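Local atomic coordinates of RimK domain protein ATP-grasp (Sphaerobacter thermophilus, PDB entry 5I47), a protein that probably binds ATP and acts as a RimK-type ATP-grasp ligase, perhaps in lysine biosynthesis. Residues A123-P128 / V169-P174. Residues are numbered along the deposited sequence; the frame is centred on the assembly and turned at random.
Sequences AEIGYP and VQQFIP
The backbone N-H of F172 reaches back to the carbonyl of P128, N to O 3.3 Å, in a fairly straight bond (160° at the hydrogen) whose donor sits well above the carbonyl plane. On the same two residues the pyrrolidine ring of P128 and the side chain of F172 cross at about a right angle: CG of P128 lies 3.7 Å from CB of F172 and also meets CD2 at the near side of the ring, which leads away to lean on V130. I125, the last residue of helix 115-125, fills the other half of the contact. Its CG2 branch, anti to the backbone N (chi1 -64° for CG1), rests on Q171, 3.6 Å from CB and 3.8 Å from the amide NE2. The extended end of I125 runs on toward V169, where CD1 comes 3.3 Å from the backbone O and 4.2 Å from CG1. With an alanine here, the methyls resting on Q171 and reaching V169 are gone, which would probably leave a gap between the helix end and the strand. This is the smaller antiparallel sheet of the ATP-grasp fold, with helix 115-125 packed against it: strand 167-171 lies between 109-112 and 129-133, and V169 packs its side chain against I118, A121 and I122. Between I125 and P128 the chain turns at G126, whose positive phi (86°) would press any CB against the preceding carbonyl, and then passes through a cis peptide into P128, leading into strand 129-133. At the helix end, E124 forms a salt bridge with R110 of the edge strand 109-112.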
ATOM      1  N   ALA B 123      -1.895  26.712  -3.314  1.00 50.18           N
ATOM      2  CA  ALA B 123      -2.284  27.946  -3.987  1.00 51.56           C
ATOM      3  C   ALA B 123      -3.659  27.813  -4.628  1.00 56.64           C
ATOM      4  O   ALA B 123      -4.470  28.745  -4.571  1.00 61.00           O
ATOM      5  CB  ALA B 123      -1.237  28.322  -5.034  1.00 48.48           C
ATOM      6  N   GLU B 124      -3.943  26.656  -5.230  1.00 54.35           N
ATOM      7  CA  GLU B 124      -5.215  26.467  -5.921  1.00 48.72           C
ATOM      8  C   GLU B 124      -6.364  26.295  -4.935  1.00 49.59           C
ATOM      9  O   GLU B 124      -7.425  26.910  -5.090  1.00 54.41           O
ATOM     10  CB  GLU B 124      -5.127  25.260  -6.853  1.00 42.96           C
ATOM     11  CG  GLU B 124      -6.455  24.890  -7.480  1.00 43.58           C
ATOM     12  CD  GLU B 124      -6.410  23.557  -8.181  1.00 46.55           C
ATOM     13  OE1 GLU B 124      -5.469  22.780  -7.914  1.00 48.77           O
ATOM     14  OE2 GLU B 124      -7.311  23.288  -9.005  1.00 47.48           O
ATOM     15  N   ILE B 125      -6.179  25.450  -3.920  1.00 48.34           N
ATOM     16  CA  ILE B 125      -7.247  25.205  -2.954  1.00 49.05           C
ATOM     17  C   ILE B 125      -7.417  26.403  -2.030  1.00 55.44           C
ATOM     18  O   ILE B 125      -8.544  26.803  -1.706  1.00 62.91           O
ATOM     19  CB  ILE B 125      -6.961  23.915  -2.164  1.00 45.92           C
ATOM     20  CG1 ILE B 125      -6.984  22.700  -3.093  1.00 44.90           C
ATOM     21  CG2 ILE B 125      -7.954  23.750  -1.025  1.00 44.87           C
ATOM     22  CD1 ILE B 125      -6.699  21.394  -2.388  1.00 46.17           C
ATOM     23  N   GLY B 126      -6.308  27.001  -1.602  1.00 47.58           N
ATOM     24  CA  GLY B 126      -6.353  28.109  -0.669  1.00 43.85           C
ATOM     25  C   GLY B 126      -6.406  27.627   0.764  1.00 44.59           C
ATOM     26  O   GLY B 126      -7.002  26.585   1.048  1.00 48.26           O
ATOM     27  N   TYR B 127      -5.790  28.373   1.677  1.00 46.69           N
ATOM     28  CA  TYR B 127      -5.767  28.010   3.094  1.00 46.39           C
ATOM     29  C   TYR B 127      -7.156  28.076   3.734  1.00 54.61           C
ATOM     30  O   TYR B 127      -7.981  28.896   3.332  1.00 58.64           O
ATOM     31  CB  TYR B 127      -4.806  28.919   3.852  1.00 40.93           C
ATOM     32  CG  TYR B 127      -3.369  28.774   3.427  1.00 42.08           C
ATOM     33  CD1 TYR B 127      -2.584  27.738   3.917  1.00 39.63           C
ATOM     34  CD2 TYR B 127      -2.794  29.674   2.540  1.00 46.83           C
ATOM     35  CE1 TYR B 127      -1.265  27.601   3.531  1.00 41.13           C
ATOM     36  CE2 TYR B 127      -1.473  29.547   2.149  1.00 46.95           C
ATOM     37  CZ  TYR B 127      -0.712  28.512   2.652  1.00 45.35           C
ATOM     38  OH  TYR B 127       0.600  28.375   2.262  1.00 47.07           O
ATOM     39  N   PRO B 128      -7.419  27.214   4.737  1.00 54.88           N
ATOM     40  CA  PRO B 128      -6.503  26.189   5.243  1.00 50.03           C
ATOM     41  C   PRO B 128      -6.642  24.862   4.505  1.00 47.71           C
ATOM     42  O   PRO B 128      -7.616  24.658   3.777  1.00 44.13           O
ATOM     43  CB  PRO B 128      -6.928  26.046   6.703  1.00 47.08           C
ATOM     44  CG  PRO B 128      -8.408  26.259   6.651  1.00 47.68           C
ATOM     45  CD  PRO B 128      -8.654  27.274   5.542  1.00 51.96           C
ATOM     46  N   VAL B 169      -3.159  16.939  -0.394  1.00 31.00           N
ATOM     47  CA  VAL B 169      -3.456  18.301   0.035  1.00 32.68           C
ATOM     48  C   VAL B 169      -4.967  18.466  -0.055  1.00 36.15           C
ATOM     49  O   VAL B 169      -5.527  18.550  -1.154  1.00 37.39           O
ATOM     50  CB  VAL B 169      -2.715  19.341  -0.815  1.00 31.97           C
ATOM     51  CG1 VAL B 169      -3.088  20.746  -0.376  1.00 31.36           C
ATOM     52  CG2 VAL B 169      -1.211  19.138  -0.704  1.00 32.00           C
ATOM     53  N   GLN B 170      -5.633  18.487   1.097  1.00 34.65           N
ATOM     54  CA  GLN B 170      -7.087  18.441   1.162  1.00 38.24           C
ATOM     55  C   GLN B 170      -7.619  19.693   1.839  1.00 42.14           C
ATOM     56  O   GLN B 170      -7.093  20.117   2.874  1.00 40.93           O
ATOM     57  CB  GLN B 170      -7.562  17.194   1.915  1.00 34.90           C
ATOM     58  CG  GLN B 170      -9.061  16.967   1.851  1.00 33.87           C
ATOM     59  CD  GLN B 170      -9.485  15.672   2.515  1.00 32.95           C
ATOM     60  OE1 GLN B 170      -9.431  15.543   3.737  1.00 32.19           O
ATOM     61  NE2 GLN B 170      -9.900  14.700   1.708  1.00 34.43           N
ATOM     62  N   GLN B 171      -8.663  20.276   1.255  1.00 46.14           N
ATOM     63  CA  GLN B 171      -9.282  21.456   1.839  1.00 51.57           C
ATOM     64  C   GLN B 171      -9.808  21.147   3.234  1.00 49.13           C
ATOM     65  O   GLN B 171     -10.331  20.060   3.495  1.00 44.81           O
ATOM     66  CB  GLN B 171     -10.415  21.956   0.942  1.00 55.07           C
ATOM     67  CG  GLN B 171     -11.206  23.118   1.518  1.00 58.38           C
ATOM     68  CD  GLN B 171     -12.074  23.795   0.477  1.00 63.01           C
ATOM     69  OE1 GLN B 171     -13.243  23.448   0.299  1.00 60.30           O
ATOM     70  NE2 GLN B 171     -11.502  24.768  -0.223  1.00 68.99           N
ATOM     71  N   PHE B 172      -9.651  22.109   4.138  1.00 52.50           N
ATOM     72  CA  PHE B 172     -10.109  21.967   5.512  1.00 55.88           C
ATOM     73  C   PHE B 172     -11.486  22.598   5.661  1.00 55.31           C
ATOM     74  O   PHE B 172     -11.680  23.767   5.312  1.00 53.68           O
ATOM     75  CB  PHE B 172      -9.130  22.612   6.492  1.00 60.29           C
ATOM     76  CG  PHE B 172      -9.455  22.338   7.930  1.00 65.02           C
ATOM     77  CD1 PHE B 172      -9.186  21.098   8.486  1.00 64.65           C
ATOM     78  CD2 PHE B 172     -10.035  23.312   8.724  1.00 68.17           C
ATOM     79  CE1 PHE B 172      -9.484  20.834   9.809  1.00 64.18           C
ATOM     80  CE2 PHE B 172     -10.336  23.054  10.051  1.00 68.01           C
ATOM     81  CZ  PHE B 172     -10.060  21.813  10.592  1.00 65.46           C
ATOM     82  N   ILE B 173     -12.433  21.822   6.176  1.00 57.49           N
ATOM     83  CA  ILE B 173     -13.788  22.306   6.422  1.00 61.73           C
ATOM     84  C   ILE B 173     -14.015  22.330   7.928  1.00 68.79           C
ATOM     85  O   ILE B 173     -14.320  21.286   8.520  1.00 72.11           O
ATOM     86  CB  ILE B 173     -14.828  21.433   5.706  1.00 59.55           C
ATOM     87  CG1 ILE B 173     -14.386  21.157   4.265  1.00 55.24           C
ATOM     88  CG2 ILE B 173     -16.194  22.106   5.734  1.00 60.07           C
ATOM     89  CD1 ILE B 173     -15.329  20.265   3.494  1.00 53.58           C
ATOM     90  N   PRO B 174     -13.871  23.479   8.589  1.00 69.75           N
ATOM     91  CA  PRO B 174     -13.964  23.499  10.056  1.00 68.25           C
ATOM     92  C   PRO B 174     -15.388  23.259  10.535  1.00 69.03           C
ATOM     93  O   PRO B 174     -16.357  23.724   9.928  1.00 68.01           O
ATOM     94  CB  PRO B 174     -13.478  24.907  10.424  1.00 66.88           C
ATOM     95  CG  PRO B 174     -13.798  25.727   9.223  1.00 68.67           C
ATOM     96  CD  PRO B 174     -13.612  24.823   8.035  1.00 69.56           C
TER